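Local coordinates for Alr3699 protein (Nostoc sp., PDB 4XSO), which belongs to the GT-B clan of glycosyltransferase-like proteins, built from two Rossmann-like domains, at residues A[302-305]-A[309-312]; A[329-334]-A[340-345]. One frame throughout, in Å; residues are numbered along the deposited sequence.

Contact 1 (A[302-305]-A[309-312])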
# COMPACT_ATOMS: atom_id res chain seq x y z
N GLU A 302 1.08 19.26 33.32
CA GLU A 302 -0.13 19.35 34.13
C GLU A 302 0.17 19.83 35.52
O GLU A 302 -0.50 20.70 36.04
CB GLU A 302 -0.90 18.03 34.14
CG GLU A 302 -1.52 17.86 32.77
CD GLU A 302 -2.29 16.58 32.60
OE1 GLU A 302 -1.71 15.52 32.92
OE2 GLU A 302 -3.43 16.66 32.09
N ALA A 303 1.26 19.33 36.07
CA ALA A 303 1.69 19.70 37.41
C ALA A 303 2.03 21.19 37.48
O ALA A 303 1.67 21.89 38.43
CB ALA A 303 2.87 18.83 37.78
N MET A 304 2.69 21.67 36.43
CA MET A 304 3.12 23.06 36.31
C MET A 304 1.86 23.95 36.24
O MET A 304 1.75 24.96 36.92
CB MET A 304 4.02 23.22 35.08
CG MET A 304 5.38 22.52 35.17
SD MET A 304 6.41 22.65 33.66
CE MET A 304 7.32 23.96 34.29
N LEU A 305 0.92 23.58 35.41
CA LEU A 305 -0.32 24.36 35.27
C LEU A 305 -1.08 24.33 36.55
O LEU A 305 -1.90 25.25 36.80
CB LEU A 305 -1.17 23.76 34.14
CG LEU A 305 -0.67 24.02 32.74
CD1 LEU A 305 -1.41 23.13 31.77
CD2 LEU A 305 -0.86 25.46 32.39
N PRO A 309 5.23 22.48 42.57
CA PRO A 309 6.61 22.12 42.29
C PRO A 309 6.60 20.77 41.60
O PRO A 309 5.80 19.88 41.98
CB PRO A 309 7.19 21.93 43.69
CG PRO A 309 6.27 22.62 44.63
CD PRO A 309 4.93 22.40 44.02
N VAL A 310 7.45 20.61 40.61
CA VAL A 310 7.55 19.39 39.89
C VAL A 310 9.01 18.96 39.76
O VAL A 310 9.90 19.79 39.47
CB VAL A 310 6.87 19.47 38.52
CG1 VAL A 310 7.61 20.43 37.58
CG2 VAL A 310 6.79 18.10 37.88
N VAL A 311 9.26 17.67 39.93
CA VAL A 311 10.57 17.10 39.76
C VAL A 311 10.40 16.09 38.68
O VAL A 311 9.46 15.35 38.70
CB VAL A 311 11.15 16.44 41.08
CG1 VAL A 311 10.26 15.44 41.70
CG2 VAL A 311 12.52 15.79 40.79
N ALA A 312 11.29 16.10 37.69
CA ALA A 312 11.25 15.17 36.59
C ALA A 312 12.58 14.52 36.28
O ALA A 312 13.64 15.02 36.65
CB ALA A 312 10.77 15.87 35.32

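Contact 2 (A[329-334]-A[340-345])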
# COMPACT_ATOMS: atom_id res chain seq x y z
N PHE A 329 12.38 20.99 38.83
CA PHE A 329 13.65 20.33 39.11
C PHE A 329 13.82 19.17 38.18
O PHE A 329 12.84 18.51 37.78
CB PHE A 329 13.72 19.82 40.52
CG PHE A 329 13.45 20.88 41.56
CD1 PHE A 329 14.44 21.71 41.99
CD2 PHE A 329 12.17 21.03 42.07
CE1 PHE A 329 14.21 22.67 42.94
CE2 PHE A 329 11.91 22.01 42.99
CZ PHE A 329 12.93 22.81 43.44
N LEU A 330 15.08 18.90 37.87
CA LEU A 330 15.41 17.82 36.96
C LEU A 330 16.45 16.99 37.65
O LEU A 330 17.35 17.54 38.21
CB LEU A 330 15.99 18.31 35.65
CG LEU A 330 15.05 19.11 34.76
CD1 LEU A 330 15.85 19.70 33.59
CD2 LEU A 330 13.91 18.23 34.33
N THR A 331 16.31 15.68 37.61
CA THR A 331 17.29 14.76 38.19
C THR A 331 17.62 13.62 37.24
O THR A 331 16.81 13.24 36.39
CB THR A 331 16.71 14.11 39.45
OG1 THR A 331 15.51 13.43 39.10
CG2 THR A 331 16.39 15.16 40.47
N THR A 332 18.79 13.03 37.43
CA THR A 332 19.25 11.96 36.57
C THR A 332 18.34 10.78 36.61
O THR A 332 18.09 10.26 37.65
CB THR A 332 20.60 11.47 37.08
OG1 THR A 332 21.49 12.59 37.18
CG2 THR A 332 21.15 10.39 36.17
N PRO A 333 17.85 10.29 35.45
CA PRO A 333 16.92 9.18 35.60
C PRO A 333 17.52 7.95 36.28
O PRO A 333 18.68 7.65 36.08
CB PRO A 333 16.49 8.85 34.16
CG PRO A 333 16.91 9.98 33.34
CD PRO A 333 18.02 10.70 34.05
N GLY A 334 16.69 7.28 37.07
CA GLY A 334 17.04 6.08 37.80
C GLY A 334 17.77 6.31 39.12
O GLY A 334 18.05 5.34 39.80
N ALA A 340 15.66 12.26 46.27
CA ALA A 340 15.42 12.52 47.70
C ALA A 340 15.98 13.88 48.09
O ALA A 340 15.39 14.64 48.91
CB ALA A 340 16.03 11.43 48.58
N ASN A 341 17.11 14.21 47.52
CA ASN A 341 17.70 15.51 47.79
C ASN A 341 16.76 16.64 47.36
O ASN A 341 16.60 17.64 48.09
CB ASN A 341 18.99 15.67 47.02
CG ASN A 341 20.12 14.84 47.59
OD1 ASN A 341 20.08 14.35 48.72
ND2 ASN A 341 21.17 14.75 46.84
N ILE A 342 16.12 16.48 46.21
CA ILE A 342 15.10 17.46 45.79
C ILE A 342 13.98 17.53 46.76
O ILE A 342 13.50 18.62 47.12
CB ILE A 342 14.54 17.15 44.38
CG1 ILE A 342 15.64 17.32 43.34
CG2 ILE A 342 13.37 18.07 44.05
CD1 ILE A 342 16.42 18.65 43.47
N ILE A 343 13.47 16.37 47.15
CA ILE A 343 12.30 16.34 48.07
C ILE A 343 12.65 17.07 49.38
O ILE A 343 11.92 17.93 49.86
CB ILE A 343 11.89 14.89 48.39
CG1 ILE A 343 11.34 14.24 47.14
CG2 ILE A 343 10.89 14.86 49.53
CD1 ILE A 343 10.99 12.76 47.34
N ASN A 344 13.83 16.75 49.91
CA ASN A 344 14.33 17.42 51.09
C ASN A 344 14.54 18.94 50.89
O ASN A 344 14.27 19.73 51.79
CB ASN A 344 15.61 16.73 51.57
CG ASN A 344 15.32 15.49 52.41
OD1 ASN A 344 14.57 15.55 53.36
ND2 ASN A 344 15.91 14.37 52.06
N THR A 345 15.02 19.35 49.71
CA THR A 345 15.15 20.75 49.42
C THR A 345 13.80 21.41 49.46
O THR A 345 13.70 22.53 49.96
CB THR A 345 15.71 20.96 48.03
OG1 THR A 345 17.07 20.53 48.06
CG2 THR A 345 15.63 22.40 47.61

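Contact 1 (A[302-305]-A[309-312])
Val310, at the start of strand 310-313, meets Ala303 and Met304 of helix 298-305, and these two pairs make up the whole apolar contact. Pro309 comes first along the strand segment. Its ring is turned from the helix and packs on Leu285 and on Thr353 of helix 350-368, while its backbone bonds to Val286; a proline suits this place because the backbone phi of -63° is the one its ring imposes.

Val310 directs its side chain toward the helix from CB on, and the two methyls divide the work. CG2, anti to the backbone N, lies 4.0 Å from the methyl CB of Ala303. CG1, set between the backbone N and the carbonyl carbon (chi1 68°), lies 3.9 Å from CG of Met304. The methionine is thus met at its side, on the second methylene of a chain that runs obliquely past the valine. Alanine fits where the backbones come nearest, with 6.4 Å between CA of Ala303 and CA of Val310; its methyl also touches Val286 on the neighbouring strand.

Val311 turns to the other face of the sheet, against Leu339 and Ile342 of helix 336-348. Ala312 follows, its small side chain resting on His288 and its backbone bonded to Phe329.

No hydrogen bond spans the two segments, and the three touching residues are buried. The helix-to-strand return of this beta-alpha-beta unit (285-287, 298-305, 310-313) is therefore packed here by dispersion and the exclusion of water, with backbone polar groups of the strand satisfied within the sheet.

Contact 2 (A[329-334]-A[340-345])
Ile342 of helix 336-348 lies across Phe329 and Thr331 of strand 329-331, and its branched side chain divides between them. From CB, which points toward the strand, the methyl CG2 goes to the phenylalanine: anti to the backbone N, it sits over one face of the ring, 4.1 Å from the centroid and 27° off the normal, a CH-pi contact. It lies off-centre, toward the CG-CD2 side, 3.8 Å from both CG and CD2 of Phe329. The other branch, CG1, is anti to the carbonyl carbon (chi1 -66°) and comes within 3.7 Å of the methyl CG2 of Thr331. At the tip, CD1 turns back to the aromatic residue and lies 3.9 Å from CD1 of Phe329.

Threonine suits its place by offering a methyl to the helix, while its OG1 makes a weak hydrogen bond to the carbonyl of Ala312 on the next strand. Phenylalanine gives a broad surface that also reaches Cys346 and Ile356.

One turn on from Asn341, Thr345 folds its hydroxyl back on the helix: OG1 donates to O of Asn341 at 2.9 Å, on the opposite face of that carbonyl from the backbone N of Thr345.

Across the segments the contact is wholly apolar, shape and dispersion holding helix to edge strand, while the hydroxyl of Thr345 is satisfied within the helix and that of Thr331, weakly, by the next strand.

Overall arrangement
Along the chain contact 1 is complete before the first residue of contact 2 is reached, and their centres lie about 13 Å apart. Both belong to the six-stranded parallel sheet of the Rossmann-like domain of the glycosyl transferases group 1 family, one of the two such domains of a GT-B fold. Strands 310-313 and 329-331 are neighbours there, joined by probable hydrogen bonds from N of Phe329 to O of Val310 (2.8 Å) and from N of Ala312 to O of Phe329 (2.9 Å). Helices 298-305 and 336-348 pack on opposite faces, so the two contacts sandwich this end of the sheet, whose outermost strand within the chain is 329-331.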